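Local coordinates for protein Cj0977 (PDB 3BNV) that is of unknown biochemical function but serves Campylobacter jejuni as a sigma28-regulated, nonflagellar virulence protein built on the hot-dog fold, at residues A23-C28 and I40-N45; S49-T54 and F71-Y76; Q79-K84 and R121-V126. One frame throughout, in Å; residues are numbered along the deposited sequence.

Contact 1 of 3, residues A23-C28 and I40-N45; sequences AELLTC and IEIDKN
At the rim of the hot-dog fold, the loop that follows helix 15-22 is laid against the outermost strand 38-43 of the sheet, and one side chain of that strand, Ile42, meets two consecutive residues of the loop, Glu24 and Leu25. The patch is small, with 133 Å² buried over both sides, and it lies at the surface of the chain. Ile42 is its centre. The CG1 branch sits between the backbone N and the carbonyl carbon (chi1 81°) and, with chi2 extended, carries CD1 out toward the loop, where it lies 3.9 Å from Glu24 CB. Glu24, extended beyond CG, runs its carboxylate alongside the same branch, its OE1 3.8 Å from Ile42 CG1, so the two side chains pass each other in opposite directions. This is van der Waals contact between a carboxylate oxygen and a hydrocarbon chain; Glu24 is exposed, so its charged group probably stays near solvent. The other branch of Ile42 serves Leu25: its CG2 is 3.9 Å from Leu25 CD2, which also approaches Ile42 CD1 at 4.0 Å. Leu25 reaches the strand with this one methyl. No hydrogen bond joins the two segments directly. The polar hold on the loop comes instead from Asn83, just beyond helix 67-82, whose ND2 donates to Glu24 O and whose OD1 accepts from Leu26 N, while its side chain also touches Leu25 and Ile42. Further along, Thr27 and Cys28 pack on helix 67-82, and within the pairing of strand 38-43 with its neighbour 46-52, Ile40 and Glu41 both face Lys48, a classic beta bulge.

Contact 2 of 3, residues S49-T54 and F71-Y76; sequences SILITT and FAAANY
Where the central helix of the hot-dog fold passes over the sheet, strand 46-52 meets helix 67-82 through a small apolar touch, Leu51 on Ala73, and a water-bridged polar link from Ser49. The Leu51 and Ala73 CA atoms are 6.6 Å apart, a close approach consistent with the small methyl of Ala73. Leu51 points at the helix, and with CG anti to the backbone N (chi1 -180°) its CD2 comes to rest 4.0 Å from Ala73 CB. The root of the side chain takes part as well, Leu51 CB lying 4.2 Å from the same methyl. Two residues back along the strand, on the same face of the sheet, Ser49 is also directed toward the helix, but its OG is 4.5 Å from Ala73 O and a water fills the gap. That water accepts a hydrogen bond from Ser49 OG at 2.8 Å and donates one to Ala73 O at 2.9 Å. In this fold the antiparallel sheet wraps round one long helix, the sausage in the bun. The intervening Ile50 points away from the helix, as alternation along a strand requires. Leu108 of the next strand, 105-112, packs on both Ser49 and Ala73 and thereby extends the apolar surface under the helix, while Leu106 packs on Leu51. The ring of Phe71 stacks on Phe71 of the second subunit, and Tyr76 packs on Phe66 of that subunit.

Contact 3 of 3, residues Q79-K84 and R121-V126; sequences QASINK and RDVKVV
Ile82, near the C-terminal end of helix 67-82, meets two residues of strand 120-129, Val123 and Arg121. Its CD1 does the work: it rests over one face of the Arg121 guanidinium, 3.9 Å above the plane and offset toward the rim, with NH1 the nearest guanidinium atom. The same methyl lies 4.2 Å from Val123 CG2. Arg121 offers that face because its chain is bent at chi2 (-75°) and again at chi3, which brings the guanidinium over Ile82 CD1. Its NH2 donates to Asn45 OD1 and to Leu113 O, two bonds that should fix the rotation of the group. Val123 also packs against Ser81, its CG1 3.6 Å and its CG2 3.7 Å from Ser81 OG; the hydroxyl itself is hydrogen-bonded to Ala78 O, one turn earlier in the helix. No hydrogen bond crosses the contact, and the touches are van der Waals in kind: a methyl over a flat cation and two methyls against a hydroxyl. The polar groups answer to partners outside the two segments, so the arginine can pack by its face while its NH2 bonds to Asn45 OD1 and Leu113 O.

In the fold
The three contacts join one antiparallel sheet to what lies against it. Contacts 2 and 3 both use helix 67-82, about 14 Å apart between centres, and meet where Ala74 CB packs 3.9 Å from Val125 CG1. Contact 1 lies about 10 Å from contact 3 between centres, with probable hydrogen bonds spanning them at 2.7 Å (Leu26 N to Asn83 OD1) and 2.8 Å (Asn45 OD1 to Arg121 NH2). Its link to contact 2, about 15 Å away between centres, runs through neighbouring strands, with Ile40 CD1 3.6 Å from Ile50 CG2. Burial increases from the loop at contact 1 to the helix core at contact 2.

Contact 1 of 3, residues A23-C28 and I40-N45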
ATOM      1  N   ALA A  23     -16.981  17.130  -0.348  1.00 37.75           N
ATOM      2  CA  ALA A  23     -17.163  18.373   0.411  1.00 37.31           C
ATOM      3  C   ALA A  23     -16.827  18.244   1.895  1.00 36.93           C
ATOM      4  O   ALA A  23     -16.638  19.243   2.553  1.00 36.97           O
ATOM      5  CB  ALA A  23     -18.578  18.903   0.240  1.00 37.20           C
ATOM      6  N   GLU A  24     -16.750  17.021   2.413  1.00 36.86           N
ATOM      7  CA  GLU A  24     -16.457  16.798   3.837  1.00 36.90           C
ATOM      8  C   GLU A  24     -15.049  16.273   4.113  1.00 36.41           C
ATOM      9  O   GLU A  24     -14.560  16.376   5.231  1.00 36.36           O
ATOM     10  CB  GLU A  24     -17.455  15.807   4.452  1.00 37.28           C
ATOM     11  CG  GLU A  24     -18.754  16.411   4.963  1.00 38.89           C
ATOM     12  CD  GLU A  24     -19.907  15.404   4.930  1.00 41.31           C
ATOM     13  OE1 GLU A  24     -19.869  14.434   5.714  1.00 42.59           O
ATOM     14  OE2 GLU A  24     -20.847  15.579   4.118  1.00 41.32           O
ATOM     15  N   LEU A  25     -14.413  15.676   3.112  1.00 36.06           N
ATOM     16  CA  LEU A  25     -13.146  14.997   3.335  1.00 35.41           C
ATOM     17  C   LEU A  25     -12.019  16.006   3.541  1.00 35.10           C
ATOM     18  O   LEU A  25     -11.735  16.821   2.667  1.00 34.96           O
ATOM     19  CB  LEU A  25     -12.839  14.068   2.158  1.00 36.01           C
ATOM     20  CG  LEU A  25     -12.461  12.622   2.461  1.00 35.59           C
ATOM     21  CD1 LEU A  25     -11.260  12.614   3.321  1.00 36.35           C
ATOM     22  CD2 LEU A  25     -13.585  11.957   3.208  1.00 36.53           C
ATOM     23  N   LEU A  26     -11.385  15.948   4.706  1.00 34.76           N
ATOM     24  CA  LEU A  26     -10.255  16.824   5.018  1.00 34.41           C
ATOM     25  C   LEU A  26      -8.931  16.106   4.791  1.00 34.43           C
ATOM     26  O   LEU A  26      -7.894  16.746   4.621  1.00 34.82           O
ATOM     27  CB  LEU A  26     -10.332  17.344   6.465  1.00 33.94           C
ATOM     28  CG  LEU A  26     -11.392  18.394   6.838  1.00 33.04           C
ATOM     29  CD1 LEU A  26     -11.580  18.531   8.343  1.00 30.93           C
ATOM     30  CD2 LEU A  26     -11.044  19.740   6.236  1.00 33.40           C
ATOM     31  N   THR A  27      -8.973  14.778   4.786  1.00 34.07           N
ATOM     32  CA  THR A  27      -7.760  13.966   4.728  1.00 34.09           C
ATOM     33  C   THR A  27      -7.327  13.663   3.306  1.00 33.95           C
ATOM     34  O   THR A  27      -8.153  13.474   2.436  1.00 34.52           O
ATOM     35  CB  THR A  27      -7.957  12.623   5.477  1.00 34.21           C
ATOM     36  OG1 THR A  27      -6.700  11.946   5.634  1.00 34.17           O
ATOM     37  CG2 THR A  27      -8.887  11.733   4.716  1.00 33.95           C
ATOM     38  N   CYS A  28      -6.029  13.606   3.065  1.00 33.66           N
ATOM     39  CA  CYS A  28      -5.517  13.220   1.744  1.00 33.75           C
ATOM     40  C   CYS A  28      -6.201  13.938   0.578  1.00 33.31           C
ATOM     41  O   CYS A  28      -6.630  13.306  -0.388  1.00 33.37           O
ATOM     42  CB  CYS A  28      -5.607  11.697   1.572  1.00 33.62           C
ATOM     43  SG  CYS A  28      -4.802  10.777   2.934  1.00 37.25           S
ATOM     44  N   ILE A  40     -17.042   6.853  -0.290  1.00 32.33           N
ATOM     45  CA  ILE A  40     -18.388   6.683  -0.823  1.00 32.36           C
ATOM     46  C   ILE A  40     -19.399   7.001   0.293  1.00 32.41           C
ATOM     47  O   ILE A  40     -20.578   7.225   0.051  1.00 32.37           O
ATOM     48  CB  ILE A  40     -18.475   5.192  -1.299  1.00 32.29           C
ATOM     49  CG1 ILE A  40     -19.406   4.969  -2.433  1.00 32.73           C
ATOM     50  CG2 ILE A  40     -18.979   4.262  -0.234  1.00 32.56           C
ATOM     51  CD1 ILE A  40     -19.865   3.518  -2.384  1.00 32.64           C
ATOM     52  N   GLU A  41     -18.899   7.017   1.523  1.00 32.54           N
ATOM     53  CA  GLU A  41     -19.694   7.362   2.686  1.00 32.98           C
ATOM     54  C   GLU A  41     -18.782   7.620   3.879  1.00 32.96           C
ATOM     55  O   GLU A  41     -17.745   6.955   4.053  1.00 32.92           O
ATOM     56  CB  GLU A  41     -20.695   6.261   3.003  1.00 32.91           C
ATOM     57  CG  GLU A  41     -21.333   6.400   4.349  1.00 33.45           C
ATOM     58  CD  GLU A  41     -22.537   5.492   4.529  1.00 35.52           C
ATOM     59  OE1 GLU A  41     -23.271   5.722   5.524  1.00 36.66           O
ATOM     60  OE2 GLU A  41     -22.757   4.571   3.687  1.00 35.16           O
ATOM     61  N   ILE A  42     -19.141   8.621   4.677  1.00 32.95           N
ATOM     62  CA  ILE A  42     -18.399   8.879   5.908  1.00 33.08           C
ATOM     63  C   ILE A  42     -19.314   9.345   7.004  1.00 32.99           C
ATOM     64  O   ILE A  42     -20.408   9.793   6.753  1.00 33.27           O
ATOM     65  CB  ILE A  42     -17.240   9.880   5.766  1.00 33.17           C
ATOM     66  CG1 ILE A  42     -17.745  11.307   5.812  1.00 33.23           C
ATOM     67  CG2 ILE A  42     -16.466   9.653   4.495  1.00 33.52           C
ATOM     68  CD1 ILE A  42     -16.590  12.282   5.895  1.00 34.63           C
ATOM     69  N   ASP A  43     -18.848   9.203   8.228  1.00 33.12           N
ATOM     70  CA  ASP A  43     -19.611   9.536   9.414  1.00 33.23           C
ATOM     71  C   ASP A  43     -18.591   9.531  10.544  1.00 33.06           C
ATOM     72  O   ASP A  43     -17.409   9.187  10.348  1.00 32.92           O
ATOM     73  CB  ASP A  43     -20.669   8.449   9.666  1.00 33.60           C
ATOM     74  CG  ASP A  43     -21.960   8.982  10.331  1.00 35.77           C
ATOM     75  OD1 ASP A  43     -22.961   8.230  10.318  1.00 37.55           O
ATOM     76  OD2 ASP A  43     -22.003  10.130  10.859  1.00 37.61           O
ATOM     77  N   LYS A  44     -19.042   9.889  11.734  1.00 32.94           N
ATOM     78  CA  LYS A  44     -18.188   9.806  12.905  1.00 33.20           C
ATOM     79  C   LYS A  44     -17.582   8.398  13.029  1.00 33.17           C
ATOM     80  O   LYS A  44     -18.324   7.407  13.135  1.00 32.93           O
ATOM     81  CB  LYS A  44     -19.014  10.115  14.148  1.00 32.98           C
ATOM     82  CG  LYS A  44     -18.228  10.055  15.421  1.00 33.79           C
ATOM     83  CD  LYS A  44     -17.152  11.104  15.418  1.00 35.66           C
ATOM     84  CE  LYS A  44     -16.895  11.625  16.821  1.00 37.52           C
ATOM     85  NZ  LYS A  44     -15.979  10.727  17.578  1.00 37.83           N
ATOM     86  N   ASN A  45     -16.251   8.300  13.009  1.00 33.05           N
ATOM     87  CA  ASN A  45     -15.590   7.016  13.262  1.00 33.09           C
ATOM     88  C   ASN A  45     -15.864   5.974  12.203  1.00 33.28           C
ATOM     89  O   ASN A  45     -15.718   4.775  12.454  1.00 33.51           O
ATOM     90  CB  ASN A  45     -15.987   6.439  14.626  1.00 32.78           C
ATOM     91  CG  ASN A  45     -15.202   7.065  15.782  1.00 33.33           C
ATOM     92  OD1 ASN A  45     -14.079   7.550  15.600  1.00 33.44           O
ATOM     93  ND2 ASN A  45     -15.791   7.057  16.968  1.00 32.00           N
TER

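Contact 2 of 3, residues S49-T54 and F71-Y76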
ATOM      1  N   SER A  49     -15.545   2.782   1.264  1.00 32.78           N
ATOM      2  CA  SER A  49     -14.914   3.144  -0.012  1.00 32.80           C
ATOM      3  C   SER A  49     -14.997   2.045  -1.045  1.00 32.51           C
ATOM      4  O   SER A  49     -15.370   0.919  -0.738  1.00 32.83           O
ATOM      5  CB  SER A  49     -13.466   3.594   0.193  1.00 33.01           C
ATOM      6  OG  SER A  49     -12.596   2.495   0.348  1.00 33.21           O
ATOM      7  N   ILE A  50     -14.693   2.376  -2.282  1.00 32.18           N
ATOM      8  CA  ILE A  50     -14.632   1.336  -3.279  1.00 32.34           C
ATOM      9  C   ILE A  50     -13.405   1.500  -4.142  1.00 32.02           C
ATOM     10  O   ILE A  50     -13.008   2.609  -4.449  1.00 32.33           O
ATOM     11  CB  ILE A  50     -15.943   1.172  -4.123  1.00 32.46           C
ATOM     12  CG1 ILE A  50     -15.950   2.124  -5.284  1.00 33.12           C
ATOM     13  CG2 ILE A  50     -17.227   1.214  -3.282  1.00 32.23           C
ATOM     14  CD1 ILE A  50     -15.409   1.433  -6.501  1.00 34.63           C
ATOM     15  N   LEU A  51     -12.784   0.382  -4.484  1.00 31.86           N
ATOM     16  CA  LEU A  51     -11.625   0.380  -5.356  1.00 31.86           C
ATOM     17  C   LEU A  51     -11.983  -0.405  -6.594  1.00 32.02           C
ATOM     18  O   LEU A  51     -12.265  -1.601  -6.510  1.00 31.97           O
ATOM     19  CB  LEU A  51     -10.436  -0.281  -4.671  1.00 31.73           C
ATOM     20  CG  LEU A  51      -9.115  -0.372  -5.430  1.00 32.33           C
ATOM     21  CD1 LEU A  51      -8.469   0.986  -5.464  1.00 33.71           C
ATOM     22  CD2 LEU A  51      -8.143  -1.365  -4.790  1.00 31.92           C
ATOM     23  N   ILE A  52     -12.021   0.265  -7.743  1.00 32.11           N
ATOM     24  CA  ILE A  52     -12.155  -0.487  -8.978  1.00 32.25           C
ATOM     25  C   ILE A  52     -10.759  -0.774  -9.519  1.00 32.32           C
ATOM     26  O   ILE A  52      -9.957   0.141  -9.741  1.00 32.70           O
ATOM     27  CB  ILE A  52     -13.142   0.138 -10.010  1.00 31.75           C
ATOM     28  CG1 ILE A  52     -12.467   1.173 -10.876  1.00 32.65           C
ATOM     29  CG2 ILE A  52     -14.301   0.762  -9.302  1.00 31.01           C
ATOM     30  CD1 ILE A  52     -13.327   2.469 -11.061  1.00 34.51           C
ATOM     31  N   THR A  53     -10.460  -2.052  -9.683  1.00 32.11           N
ATOM     32  CA  THR A  53      -9.127  -2.447 -10.099  1.00 32.43           C
ATOM     33  C   THR A  53      -8.887  -2.050 -11.553  1.00 32.61           C
ATOM     34  O   THR A  53      -9.790  -2.128 -12.374  1.00 32.64           O
ATOM     35  CB  THR A  53      -8.898  -3.957  -9.922  1.00 32.44           C
ATOM     36  OG1 THR A  53      -9.770  -4.684 -10.792  1.00 32.20           O
ATOM     37  CG2 THR A  53      -9.175  -4.345  -8.508  1.00 32.29           C
ATOM     38  N   THR A  54      -7.675  -1.594 -11.862  1.00 32.72           N
ATOM     39  CA  THR A  54      -7.374  -1.179 -13.245  1.00 32.62           C
ATOM     40  C   THR A  54      -6.063  -1.798 -13.701  1.00 32.59           C
ATOM     41  O   THR A  54      -5.308  -2.368 -12.903  1.00 32.05           O
ATOM     42  CB  THR A  54      -7.297   0.375 -13.449  1.00 32.45           C
ATOM     43  OG1 THR A  54      -6.038   0.867 -12.970  1.00 33.16           O
ATOM     44  CG2 THR A  54      -8.433   1.098 -12.743  1.00 31.18           C
ATOM     45  N   PHE A  71      -3.913  -2.495   0.025  1.00 33.20           N
ATOM     46  CA  PHE A  71      -3.478  -1.784   1.215  1.00 33.22           C
ATOM     47  C   PHE A  71      -3.708  -0.294   1.018  1.00 33.16           C
ATOM     48  O   PHE A  71      -4.263   0.368   1.877  1.00 33.27           O
ATOM     49  CB  PHE A  71      -2.017  -2.051   1.551  1.00 33.56           C
ATOM     50  CG  PHE A  71      -1.521  -1.302   2.791  1.00 35.52           C
ATOM     51  CD1 PHE A  71      -0.923  -0.064   2.689  1.00 34.67           C
ATOM     52  CD2 PHE A  71      -1.661  -1.848   4.061  1.00 36.63           C
ATOM     53  CE1 PHE A  71      -0.464   0.603   3.830  1.00 35.46           C
ATOM     54  CE2 PHE A  71      -1.226  -1.164   5.187  1.00 35.89           C
ATOM     55  CZ  PHE A  71      -0.617   0.052   5.068  1.00 33.78           C
ATOM     56  N   ALA A  72      -3.315   0.240  -0.130  1.00 32.74           N
ATOM     57  CA  ALA A  72      -3.548   1.642  -0.363  1.00 32.48           C
ATOM     58  C   ALA A  72      -4.999   1.994  -0.107  1.00 32.76           C
ATOM     59  O   ALA A  72      -5.279   2.975   0.565  1.00 33.35           O
ATOM     60  CB  ALA A  72      -3.153   2.022  -1.762  1.00 33.03           C
ATOM     61  N   ALA A  73      -5.928   1.214  -0.638  1.00 32.76           N
ATOM     62  CA  ALA A  73      -7.326   1.536  -0.454  1.00 32.68           C
ATOM     63  C   ALA A  73      -7.662   1.506   1.053  1.00 32.98           C
ATOM     64  O   ALA A  73      -8.319   2.407   1.574  1.00 33.02           O
ATOM     65  CB  ALA A  73      -8.177   0.584  -1.240  1.00 31.94           C
ATOM     66  N   ALA A  74      -7.177   0.487   1.756  1.00 32.81           N
ATOM     67  CA  ALA A  74      -7.438   0.384   3.184  1.00 32.69           C
ATOM     68  C   ALA A  74      -6.850   1.578   3.951  1.00 32.43           C
ATOM     69  O   ALA A  74      -7.454   2.115   4.891  1.00 32.17           O
ATOM     70  CB  ALA A  74      -6.886  -0.899   3.703  1.00 32.49           C
ATOM     71  N   ASN A  75      -5.668   1.981   3.539  1.00 32.26           N
ATOM     72  CA  ASN A  75      -4.982   3.105   4.113  1.00 32.25           C
ATOM     73  C   ASN A  75      -5.834   4.377   3.939  1.00 32.27           C
ATOM     74  O   ASN A  75      -6.015   5.187   4.860  1.00 32.62           O
ATOM     75  CB  ASN A  75      -3.618   3.189   3.436  1.00 32.08           C
ATOM     76  CG  ASN A  75      -2.736   4.282   3.981  1.00 33.17           C
ATOM     77  OD1 ASN A  75      -3.170   5.162   4.745  1.00 34.29           O
ATOM     78  ND2 ASN A  75      -1.484   4.261   3.558  1.00 31.27           N
ATOM     79  N   TYR A  76      -6.402   4.536   2.763  1.00 32.18           N
ATOM     80  CA  TYR A  76      -7.218   5.708   2.486  1.00 32.00           C
ATOM     81  C   TYR A  76      -8.517   5.702   3.311  1.00 31.86           C
ATOM     82  O   TYR A  76      -8.797   6.647   4.040  1.00 32.33           O
ATOM     83  CB  TYR A  76      -7.424   5.804   0.981  1.00 31.75           C
ATOM     84  CG  TYR A  76      -8.152   7.004   0.448  1.00 31.39           C
ATOM     85  CD1 TYR A  76      -8.994   6.878  -0.630  1.00 31.68           C
ATOM     86  CD2 TYR A  76      -7.970   8.252   0.978  1.00 32.19           C
ATOM     87  CE1 TYR A  76      -9.658   7.968  -1.156  1.00 32.51           C
ATOM     88  CE2 TYR A  76      -8.647   9.359   0.459  1.00 31.65           C
ATOM     89  CZ  TYR A  76      -9.487   9.208  -0.604  1.00 31.29           C
ATOM     90  OH  TYR A  76     -10.161  10.284  -1.139  1.00 30.84           O
TER
HETATM   91  O   HOH W   1     -10.114   3.507  -0.400  1.00 12.50           O

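Contact 3 of 3, residues Q79-K84 and R121-V126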
ATOM      1  N   GLN A  79      -8.014   6.437   7.040  1.00 32.74           N
ATOM      2  CA  GLN A  79      -7.872   7.846   7.335  1.00 32.87           C
ATOM      3  C   GLN A  79      -9.182   8.576   7.158  1.00 32.76           C
ATOM      4  O   GLN A  79      -9.479   9.474   7.917  1.00 33.22           O
ATOM      5  CB  GLN A  79      -6.788   8.493   6.492  1.00 33.02           C
ATOM      6  CG  GLN A  79      -5.395   7.953   6.762  1.00 34.31           C
ATOM      7  CD  GLN A  79      -4.339   8.915   6.305  1.00 36.96           C
ATOM      8  OE1 GLN A  79      -4.179   9.976   6.892  1.00 40.71           O
ATOM      9  NE2 GLN A  79      -3.628   8.575   5.247  1.00 36.36           N
ATOM     10  N   ALA A  80     -10.003   8.182   6.189  1.00 32.77           N
ATOM     11  CA  ALA A  80     -11.278   8.864   6.022  1.00 32.39           C
ATOM     12  C   ALA A  80     -12.207   8.662   7.220  1.00 32.46           C
ATOM     13  O   ALA A  80     -13.048   9.508   7.498  1.00 32.71           O
ATOM     14  CB  ALA A  80     -11.936   8.435   4.779  1.00 32.76           C
ATOM     15  N   SER A  81     -12.046   7.554   7.930  1.00 32.36           N
ATOM     16  CA  SER A  81     -12.885   7.254   9.086  1.00 32.38           C
ATOM     17  C   SER A  81     -12.615   8.190  10.251  1.00 32.57           C
ATOM     18  O   SER A  81     -13.445   8.334  11.122  1.00 32.99           O
ATOM     19  CB  SER A  81     -12.664   5.819   9.554  1.00 32.11           C
ATOM     20  OG  SER A  81     -11.400   5.690  10.172  1.00 31.72           O
ATOM     21  N   ILE A  82     -11.431   8.793  10.278  1.00 32.60           N
ATOM     22  CA  ILE A  82     -11.067   9.765  11.299  1.00 32.36           C
ATOM     23  C   ILE A  82     -11.269  11.177  10.769  1.00 32.46           C
ATOM     24  O   ILE A  82     -11.679  12.067  11.491  1.00 32.71           O
ATOM     25  CB  ILE A  82      -9.580   9.624  11.645  1.00 32.68           C
ATOM     26  CG1 ILE A  82      -9.328   8.218  12.171  1.00 32.06           C
ATOM     27  CG2 ILE A  82      -9.145  10.721  12.656  1.00 31.92           C
ATOM     28  CD1 ILE A  82     -10.432   7.759  13.099  1.00 32.10           C
ATOM     29  N   ASN A  83     -10.947  11.379   9.497  1.00 32.40           N
ATOM     30  CA  ASN A  83     -11.187  12.647   8.806  1.00 32.29           C
ATOM     31  C   ASN A  83     -10.572  13.887   9.451  1.00 32.51           C
ATOM     32  O   ASN A  83     -11.233  14.908   9.614  1.00 32.58           O
ATOM     33  CB  ASN A  83     -12.683  12.908   8.593  1.00 31.99           C
ATOM     34  CG  ASN A  83     -12.927  13.939   7.506  1.00 31.33           C
ATOM     35  OD1 ASN A  83     -12.071  14.152   6.655  1.00 31.40           O
ATOM     36  ND2 ASN A  83     -14.083  14.567   7.521  1.00 29.57           N
ATOM     37  N   LYS A  84      -9.309  13.802   9.810  1.00 32.73           N
ATOM     38  CA  LYS A  84      -8.596  14.959  10.310  1.00 32.87           C
ATOM     39  C   LYS A  84      -7.746  15.550   9.198  1.00 32.89           C
ATOM     40  O   LYS A  84      -7.242  14.831   8.340  1.00 33.34           O
ATOM     41  CB  LYS A  84      -7.706  14.559  11.475  1.00 33.01           C
ATOM     42  CG  LYS A  84      -8.478  14.207  12.723  1.00 33.37           C
ATOM     43  CD  LYS A  84      -8.768  15.418  13.565  1.00 33.11           C
ATOM     44  CE  LYS A  84      -9.732  15.111  14.680  1.00 33.77           C
ATOM     45  NZ  LYS A  84      -9.993  16.360  15.448  1.00 35.45           N
ATOM     46  N   ARG A 121      -5.349   6.622  16.996  1.00 33.04           N
ATOM     47  CA  ARG A 121      -6.576   5.855  16.808  1.00 33.00           C
ATOM     48  C   ARG A 121      -6.319   4.537  16.089  1.00 33.16           C
ATOM     49  O   ARG A 121      -5.512   4.483  15.136  1.00 33.04           O
ATOM     50  CB  ARG A 121      -7.537   6.648  15.931  1.00 32.98           C
ATOM     51  CG  ARG A 121      -7.633   8.106  16.232  1.00 33.19           C
ATOM     52  CD  ARG A 121      -8.444   8.348  17.500  1.00 33.09           C
ATOM     53  NE  ARG A 121      -9.638   7.520  17.530  1.00 33.18           N
ATOM     54  CZ  ARG A 121     -10.845   7.928  17.153  1.00 33.60           C
ATOM     55  NH1 ARG A 121     -11.038   9.160  16.718  1.00 33.08           N
ATOM     56  NH2 ARG A 121     -11.872   7.101  17.224  1.00 33.74           N
ATOM     57  N   ASP A 122      -7.028   3.490  16.521  1.00 33.34           N
ATOM     58  CA  ASP A 122      -6.983   2.174  15.847  1.00 33.74           C
ATOM     59  C   ASP A 122      -8.210   2.030  14.949  1.00 33.26           C
ATOM     60  O   ASP A 122      -9.327   2.260  15.377  1.00 33.57           O
ATOM     61  CB  ASP A 122      -6.942   1.031  16.887  1.00 34.13           C
ATOM     62  CG  ASP A 122      -5.764   1.159  17.859  1.00 36.99           C
ATOM     63  OD1 ASP A 122      -4.722   1.732  17.464  1.00 39.49           O
ATOM     64  OD2 ASP A 122      -5.867   0.695  19.025  1.00 39.33           O
ATOM     65  N   VAL A 123      -8.000   1.642  13.708  1.00 32.98           N
ATOM     66  CA  VAL A 123      -9.093   1.532  12.755  1.00 33.00           C
ATOM     67  C   VAL A 123      -9.170   0.129  12.170  1.00 32.95           C
ATOM     68  O   VAL A 123      -8.177  -0.414  11.690  1.00 32.98           O
ATOM     69  CB  VAL A 123      -8.906   2.548  11.623  1.00 33.63           C
ATOM     70  CG1 VAL A 123     -10.029   2.407  10.571  1.00 33.68           C
ATOM     71  CG2 VAL A 123      -8.846   3.960  12.193  1.00 32.82           C
ATOM     72  N   LYS A 124     -10.355  -0.459  12.223  1.00 33.09           N
ATOM     73  CA  LYS A 124     -10.562  -1.810  11.719  1.00 33.19           C
ATOM     74  C   LYS A 124     -11.080  -1.670  10.278  1.00 33.04           C
ATOM     75  O   LYS A 124     -12.077  -0.983  10.033  1.00 33.21           O
ATOM     76  CB  LYS A 124     -11.554  -2.527  12.643  1.00 33.39           C
ATOM     77  CG  LYS A 124     -11.184  -3.935  13.011  1.00 34.89           C
ATOM     78  CD  LYS A 124     -10.974  -4.786  11.723  1.00 38.56           C
ATOM     79  CE  LYS A 124     -10.662  -6.282  12.022  1.00 38.63           C
ATOM     80  NZ  LYS A 124      -9.186  -6.559  12.152  1.00 39.14           N
ATOM     81  N   VAL A 125     -10.366  -2.250   9.321  1.00 32.58           N
ATOM     82  CA  VAL A 125     -10.775  -2.190   7.921  1.00 32.70           C
ATOM     83  C   VAL A 125     -11.055  -3.598   7.382  1.00 32.74           C
ATOM     84  O   VAL A 125     -10.341  -4.553   7.707  1.00 32.83           O
ATOM     85  CB  VAL A 125      -9.688  -1.570   7.034  1.00 33.16           C
ATOM     86  CG1 VAL A 125     -10.247  -1.247   5.655  1.00 32.27           C
ATOM     87  CG2 VAL A 125      -9.092  -0.317   7.685  1.00 34.06           C
ATOM     88  N   VAL A 126     -12.077  -3.716   6.547  1.00 32.36           N
ATOM     89  CA  VAL A 126     -12.484  -5.001   6.021  1.00 32.40           C
ATOM     90  C   VAL A 126     -12.776  -4.783   4.543  1.00 32.46           C
ATOM     91  O   VAL A 126     -13.339  -3.754   4.185  1.00 32.57           O
ATOM     92  CB  VAL A 126     -13.755  -5.488   6.733  1.00 31.89           C
ATOM     93  CG1 VAL A 126     -14.957  -5.137   5.931  1.00 31.76           C
ATOM     94  CG2 VAL A 126     -13.725  -6.944   6.913  1.00 33.00           C
TER